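Local coordinates for protein glucose-1-phosphate uridylyltransferase (Sphingomonas elodea, PDB 2UX8) that probably catalyses the transfer of a uridylyl group from UTP to glucose 1-phosphate, giving UDP-glucose and diphosphate, at residues K16-V21 against E133-L138; F65-G70 against I108-Q113. One frame throughout, in Å; residues are numbered along the deposited sequence.

Contact 1: K16-V21 against E133-L138; sequences KAVFPV and EPFAVL
Ala136 lies level with Ala17, and Val137 with Val18, in two parallel strands. Three backbone bonds join them: Ala136 N to Lys16 O, Val18 N to Ala136 O at 2.7 Å, and Leu138 N to Val18 O at 3.1 Å. Apolar side chains meet on both faces. On one, the Ala17 and Ala136 methyls meet, and Leu138 CD1 reaches Ala17 CB at 3.8 Å and lies over a face of the Phe19 ring, toward its rim, the side chains running alongside. On the other, Val137 CG2 approaches Val18 CB at 4.2 Å, and Pro20 CG meets Val137 CG1. The charged pair lies beyond the ladder, at the Lys16 end, with Glu133 in the loop ahead of strand 135-138. Extended beyond CG, Lys16 crosses Glu133 at about a right angle, and NZ forms a salt bridge to OE2 at 3.0 Å, from above the carboxylate plane; the ammonium also hydrogen-bonds Ile129 O, its stronger partner, and Arg15 forms a salt bridge with Glu133. In the parallel core of the GT-A nucleotidyltransferase fold, strand 62-67 continues the sheet beyond 16-21, helix 47-57 covers Phe19, and strand 215-218, carrying glucose 1-phosphate-binding Tyr216, borders 135-138 on its other edge.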
loop_
_atom_site.group_PDB
_atom_site.type_symbol
_atom_site.label_atom_id
_atom_site.label_comp_id
_atom_site.label_asym_id
_atom_site.label_seq_id
_atom_site.Cartn_x
_atom_site.Cartn_y
_atom_site.Cartn_z
ATOM N N LYS C 16 -7.884 -7.224 -26.554
ATOM C CA LYS C 16 -8.237 -6.691 -25.246
ATOM C C LYS C 16 -9.313 -7.376 -24.434
ATOM O O LYS C 16 -10.337 -7.821 -24.950
ATOM C CB LYS C 16 -8.582 -5.206 -25.373
ATOM C CG LYS C 16 -7.450 -4.373 -25.928
ATOM C CD LYS C 16 -7.819 -2.909 -26.055
ATOM C CE LYS C 16 -6.617 -2.104 -26.527
ATOM N NZ LYS C 16 -7.020 -0.845 -27.200
ATOM N N ALA C 17 -9.054 -7.432 -23.135
ATOM C CA ALA C 17 -9.957 -8.037 -22.171
ATOM C C ALA C 17 -10.091 -7.131 -20.950
ATOM O O ALA C 17 -9.115 -6.519 -20.497
ATOM C CB ALA C 17 -9.434 -9.397 -21.754
ATOM N N VAL C 18 -11.307 -7.044 -20.422
ATOM C CA VAL C 18 -11.578 -6.219 -19.254
ATOM C C VAL C 18 -11.918 -7.104 -18.074
ATOM O O VAL C 18 -12.771 -7.979 -18.178
ATOM C CB VAL C 18 -12.745 -5.259 -19.513
ATOM C CG1 VAL C 18 -13.097 -4.502 -18.242
ATOM C CG2 VAL C 18 -12.369 -4.298 -20.613
ATOM N N PHE C 19 -11.248 -6.872 -16.949
ATOM C CA PHE C 19 -11.475 -7.676 -15.748
ATOM C C PHE C 19 -12.040 -6.852 -14.610
ATOM O O PHE C 19 -11.330 -6.049 -14.019
ATOM C CB PHE C 19 -10.172 -8.306 -15.265
ATOM C CG PHE C 19 -9.461 -9.131 -16.301
ATOM C CD1 PHE C 19 -8.820 -8.530 -17.379
ATOM C CD2 PHE C 19 -9.411 -10.510 -16.184
ATOM C CE1 PHE C 19 -8.133 -9.298 -18.316
ATOM C CE2 PHE C 19 -8.729 -11.288 -17.116
ATOM C CZ PHE C 19 -8.087 -10.683 -18.182
ATOM N N PRO C 20 -13.330 -7.031 -14.292
ATOM C CA PRO C 20 -13.934 -6.262 -13.191
ATOM C C PRO C 20 -13.411 -6.843 -11.885
ATOM O O PRO C 20 -13.803 -7.932 -11.499
ATOM C CB PRO C 20 -15.441 -6.515 -13.362
ATOM C CG PRO C 20 -15.583 -6.900 -14.820
ATOM C CD PRO C 20 -14.358 -7.773 -15.042
ATOM N N VAL C 21 -12.519 -6.129 -11.212
ATOM C CA VAL C 21 -11.950 -6.616 -9.959
ATOM C C VAL C 21 -12.074 -5.597 -8.829
ATOM O O VAL C 21 -11.135 -5.399 -8.070
ATOM C CB VAL C 21 -10.439 -6.959 -10.126
ATOM C CG1 VAL C 21 -10.268 -8.177 -11.022
ATOM C CG2 VAL C 21 -9.692 -5.762 -10.707
ATOM N N GLU C 133 -12.731 -0.982 -30.639
ATOM C CA GLU C 133 -12.248 -2.344 -30.790
ATOM C C GLU C 133 -13.174 -3.275 -30.061
ATOM O O GLU C 133 -13.848 -2.874 -29.123
ATOM C CB GLU C 133 -10.848 -2.503 -30.170
ATOM C CG GLU C 133 -9.743 -1.701 -30.833
ATOM C CD GLU C 133 -8.337 -2.161 -30.444
ATOM O OE1 GLU C 133 -8.068 -3.384 -30.478
ATOM O OE2 GLU C 133 -7.495 -1.294 -30.133
ATOM N N PRO C 134 -13.255 -4.524 -30.514
ATOM C CA PRO C 134 -14.123 -5.476 -29.825
ATOM C C PRO C 134 -13.350 -5.834 -28.547
ATOM O O PRO C 134 -12.126 -5.739 -28.521
ATOM C CB PRO C 134 -14.221 -6.628 -30.825
ATOM C CG PRO C 134 -12.945 -6.522 -31.598
ATOM C CD PRO C 134 -12.794 -5.057 -31.807
ATOM N N PHE C 135 -14.040 -6.219 -27.485
ATOM C CA PHE C 135 -13.331 -6.538 -26.255
ATOM C C PHE C 135 -13.959 -7.701 -25.509
ATOM O O PHE C 135 -15.121 -8.024 -25.730
ATOM C CB PHE C 135 -13.279 -5.290 -25.359
ATOM C CG PHE C 135 -14.630 -4.765 -24.981
ATOM C CD1 PHE C 135 -15.179 -5.047 -23.736
ATOM C CD2 PHE C 135 -15.381 -4.024 -25.892
ATOM C CE1 PHE C 135 -16.465 -4.600 -23.399
ATOM C CE2 PHE C 135 -16.652 -3.578 -25.574
ATOM C CZ PHE C 135 -17.200 -3.868 -24.319
ATOM N N ALA C 136 -13.173 -8.328 -24.639
ATOM C CA ALA C 136 -13.637 -9.444 -23.825
ATOM C C ALA C 136 -13.860 -8.960 -22.386
ATOM O O ALA C 136 -13.349 -7.916 -21.984
ATOM C CB ALA C 136 -12.601 -10.558 -23.838
ATOM N N VAL C 137 -14.631 -9.719 -21.622
ATOM C CA VAL C 137 -14.892 -9.382 -20.234
ATOM C C VAL C 137 -14.908 -10.694 -19.472
ATOM O O VAL C 137 -15.619 -11.630 -19.852
ATOM C CB VAL C 137 -16.248 -8.665 -20.065
ATOM C CG1 VAL C 137 -16.569 -8.498 -18.590
ATOM C CG2 VAL C 137 -16.205 -7.305 -20.748
ATOM N N LEU C 138 -14.109 -10.772 -18.410
ATOM C CA LEU C 138 -14.041 -11.990 -17.615
ATOM C C LEU C 138 -14.238 -11.713 -16.133
ATOM O O LEU C 138 -13.569 -10.866 -15.542
ATOM C CB LEU C 138 -12.699 -12.710 -17.829
ATOM C CG LEU C 138 -12.300 -13.080 -19.265
ATOM C CD1 LEU C 138 -11.739 -11.866 -19.973
ATOM C CD2 LEU C 138 -11.267 -14.186 -19.251
#

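Contact 2: F65-G70 against I108-Q113; sequences FVTGRG and IAYVRQ
Phe65 and Tyr110 stand side by side at the tightly packed end of this parallel strand pair. Their rings are inclined at 79° with centroids 5.5 Å apart, and Phe65 CD2 comes within 3.6 Å of Tyr110 CE2, an oblique meeting, neither stacked nor edge-to-face. Bridge pairing puts both on one face of the sheet, and their matching first torsions (chi1 -72° and -52°) make the side chains run alongside, pointing the same way. Val66 and Val111 pack on the other face, CB to CG2 at 3.9 Å, and farther along Val66 CG2 reaches Gln113 CB. Four backbone bonds sustain the register: Phe65 N to Ala109 O, at 2.7 Å, Val111 N to Phe65 O, Thr67 N to Val111 O and Gln113 N to Thr67 O. The last two, either side of Arg112, make the Thr67-Arg112 bridge.

Beyond Thr67 the segments meet more sparsely, and Gly68 and Arg69 are partly exposed. Arg112, itself buried, bends at chi2 and chi3, bringing one face of its guanidinium to the Gly68 carbonyl oxygen, which lies 3.2 Å from NE at an angle too poor for a hydrogen bond. The group is instead held by Asp76 and Asp79 of a second subunit. Arg69, roughly perpendicular to Arg112, forms salt bridges with Asp79 of that subunit and Glu83 of a third. These carboxylates would offset the like charges of the arginines, consistent with a part in the subunit interface. Within the subunit, strand 16-21 flanks 62-67, and helix 119-125 covers Val66 and Gln113; along 108-112, residues Ala109 to Val111 pair antiparallel with a strand of the second subunit, carrying the sheet across the interface.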
loop_
_atom_site.group_PDB
_atom_site.type_symbol
_atom_site.label_atom_id
_atom_site.label_comp_id
_atom_site.label_asym_id
_atom_site.label_seq_id
_atom_site.Cartn_x
_atom_site.Cartn_y
_atom_site.Cartn_z
ATOM N N PHE C 65 -7.502 -4.001 -16.042
ATOM C CA PHE C 65 -8.134 -4.223 -14.740
ATOM C C PHE C 65 -8.835 -2.970 -14.252
ATOM O O PHE C 65 -8.226 -1.906 -14.194
ATOM C CB PHE C 65 -7.093 -4.576 -13.661
ATOM C CG PHE C 65 -6.494 -5.948 -13.779
ATOM C CD1 PHE C 65 -6.590 -6.689 -14.953
ATOM C CD2 PHE C 65 -5.777 -6.485 -12.713
ATOM C CE1 PHE C 65 -5.977 -7.935 -15.059
ATOM C CE2 PHE C 65 -5.159 -7.739 -12.823
ATOM C CZ PHE C 65 -5.263 -8.455 -13.997
ATOM N N VAL C 66 -10.110 -3.087 -13.905
ATOM C CA VAL C 66 -10.823 -1.947 -13.346
ATOM C C VAL C 66 -10.952 -2.320 -11.864
ATOM O O VAL C 66 -11.768 -3.161 -11.485
ATOM C CB VAL C 66 -12.188 -1.707 -14.074
ATOM C CG1 VAL C 66 -12.520 -2.869 -14.923
ATOM C CG2 VAL C 66 -13.292 -1.408 -13.084
ATOM N N THR C 67 -10.086 -1.708 -11.050
ATOM C CA THR C 67 -9.990 -1.979 -9.614
ATOM C C THR C 67 -10.690 -1.085 -8.618
ATOM O O THR C 67 -11.308 -0.075 -8.949
ATOM C CB THR C 67 -8.535 -2.004 -9.149
ATOM O OG1 THR C 67 -7.786 -1.053 -9.910
ATOM C CG2 THR C 67 -7.940 -3.379 -9.293
ATOM N N GLY C 68 -10.540 -1.492 -7.364
ATOM C CA GLY C 68 -11.113 -0.777 -6.247
ATOM C C GLY C 68 -10.029 -0.195 -5.363
ATOM O O GLY C 68 -8.859 -0.084 -5.756
ATOM N N ARG C 69 -10.419 0.136 -4.141
ATOM C CA ARG C 69 -9.516 0.758 -3.210
ATOM C C ARG C 69 -8.469 -0.084 -2.504
ATOM O O ARG C 69 -7.308 0.228 -2.608
ATOM C CB ARG C 69 -10.320 1.565 -2.210
ATOM C CG ARG C 69 -9.639 2.864 -1.913
ATOM C CD ARG C 69 -10.632 3.961 -1.664
ATOM N NE ARG C 69 -11.463 4.203 -2.832
ATOM C CZ ARG C 69 -12.776 4.049 -2.830
ATOM N NH1 ARG C 69 -13.365 3.653 -1.729
ATOM N NH2 ARG C 69 -13.502 4.307 -3.903
ATOM N N GLY C 70 -8.818 -1.135 -1.785
ATOM C CA GLY C 70 -7.750 -1.897 -1.140
ATOM C C GLY C 70 -7.203 -3.076 -1.943
ATOM O O GLY C 70 -7.054 -4.171 -1.407
ATOM N N ILE C 108 -0.765 -4.735 -19.145
ATOM C CA ILE C 108 -1.728 -4.767 -18.060
ATOM C C ILE C 108 -1.913 -3.344 -17.582
ATOM O O ILE C 108 -0.974 -2.724 -17.104
ATOM C CB ILE C 108 -1.260 -5.628 -16.891
ATOM C CG1 ILE C 108 -1.157 -7.094 -17.343
ATOM C CG2 ILE C 108 -2.227 -5.465 -15.731
ATOM C CD1 ILE C 108 -1.085 -8.101 -16.222
ATOM N N ALA C 109 -3.124 -2.821 -17.735
ATOM C CA ALA C 109 -3.419 -1.459 -17.332
ATOM C C ALA C 109 -4.478 -1.468 -16.243
ATOM O O ALA C 109 -5.358 -2.328 -16.238
ATOM C CB ALA C 109 -3.895 -0.665 -18.529
ATOM N N TYR C 110 -4.374 -0.519 -15.314
ATOM C CA TYR C 110 -5.323 -0.405 -14.209
ATOM C C TYR C 110 -6.042 0.933 -14.214
ATOM O O TYR C 110 -5.449 1.963 -14.540
ATOM C CB TYR C 110 -4.630 -0.515 -12.847
ATOM C CG TYR C 110 -3.751 -1.713 -12.659
ATOM C CD1 TYR C 110 -2.471 -1.751 -13.199
ATOM C CD2 TYR C 110 -4.198 -2.818 -11.939
ATOM C CE1 TYR C 110 -1.650 -2.875 -13.029
ATOM C CE2 TYR C 110 -3.390 -3.947 -11.760
ATOM C CZ TYR C 110 -2.118 -3.969 -12.306
ATOM O OH TYR C 110 -1.313 -5.074 -12.117
ATOM N N VAL C 111 -7.319 0.908 -13.845
ATOM C CA VAL C 111 -8.107 2.124 -13.733
ATOM C C VAL C 111 -9.007 1.941 -12.530
ATOM O O VAL C 111 -9.617 0.888 -12.358
ATOM C CB VAL C 111 -8.965 2.405 -14.972
ATOM C CG1 VAL C 111 -8.065 2.603 -16.157
ATOM C CG2 VAL C 111 -9.956 1.282 -15.210
ATOM N N ARG C 112 -9.066 2.959 -11.680
ATOM C CA ARG C 112 -9.883 2.901 -10.477
ATOM C C ARG C 112 -11.348 3.156 -10.784
ATOM O O ARG C 112 -11.690 4.104 -11.489
ATOM C CB ARG C 112 -9.378 3.926 -9.459
ATOM C CG ARG C 112 -7.953 3.689 -9.017
ATOM C CD ARG C 112 -7.847 2.457 -8.133
ATOM N NE ARG C 112 -7.793 2.807 -6.716
ATOM C CZ ARG C 112 -6.677 2.823 -5.989
ATOM N NH1 ARG C 112 -5.515 2.502 -6.546
ATOM N NH2 ARG C 112 -6.719 3.166 -4.706
ATOM N N GLN C 113 -12.206 2.304 -10.247
ATOM C CA GLN C 113 -13.640 2.412 -10.459
ATOM C C GLN C 113 -14.207 3.562 -9.648
ATOM O O GLN C 113 -15.236 4.142 -10.003
ATOM C CB GLN C 113 -14.318 1.121 -10.043
ATOM C CG GLN C 113 -15.776 1.101 -10.344
ATOM C CD GLN C 113 -16.475 -0.065 -9.695
ATOM O OE1 GLN C 113 -16.193 -0.408 -8.542
ATOM N NE2 GLN C 113 -17.409 -0.675 -10.418
#

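Overall arrangement
The two contacts illustrate how a parallel sheet is built from adjoining strand pairs: the order across it is 108-112, 62-67, 16-21 and 135-138, with contact centres 13 Å apart. Along the chain, both partners of contact 2 fall between those of contact 1. The central strands join them directly through probable hydrogen bonds from Val21 N to Val66 O at 3.1 Å and from Val66 N to Phe19 O, while Phe19 packs against Phe65. All four segments belong to the nucleotidyltransferase family region. Contact 1 adjoins the Tyr216 strand of the glucose 1-phosphate pocket; the outer strand of contact 2 pairs with another subunit, yet its Gln113 side chain still lies about 10 Å from the ligand.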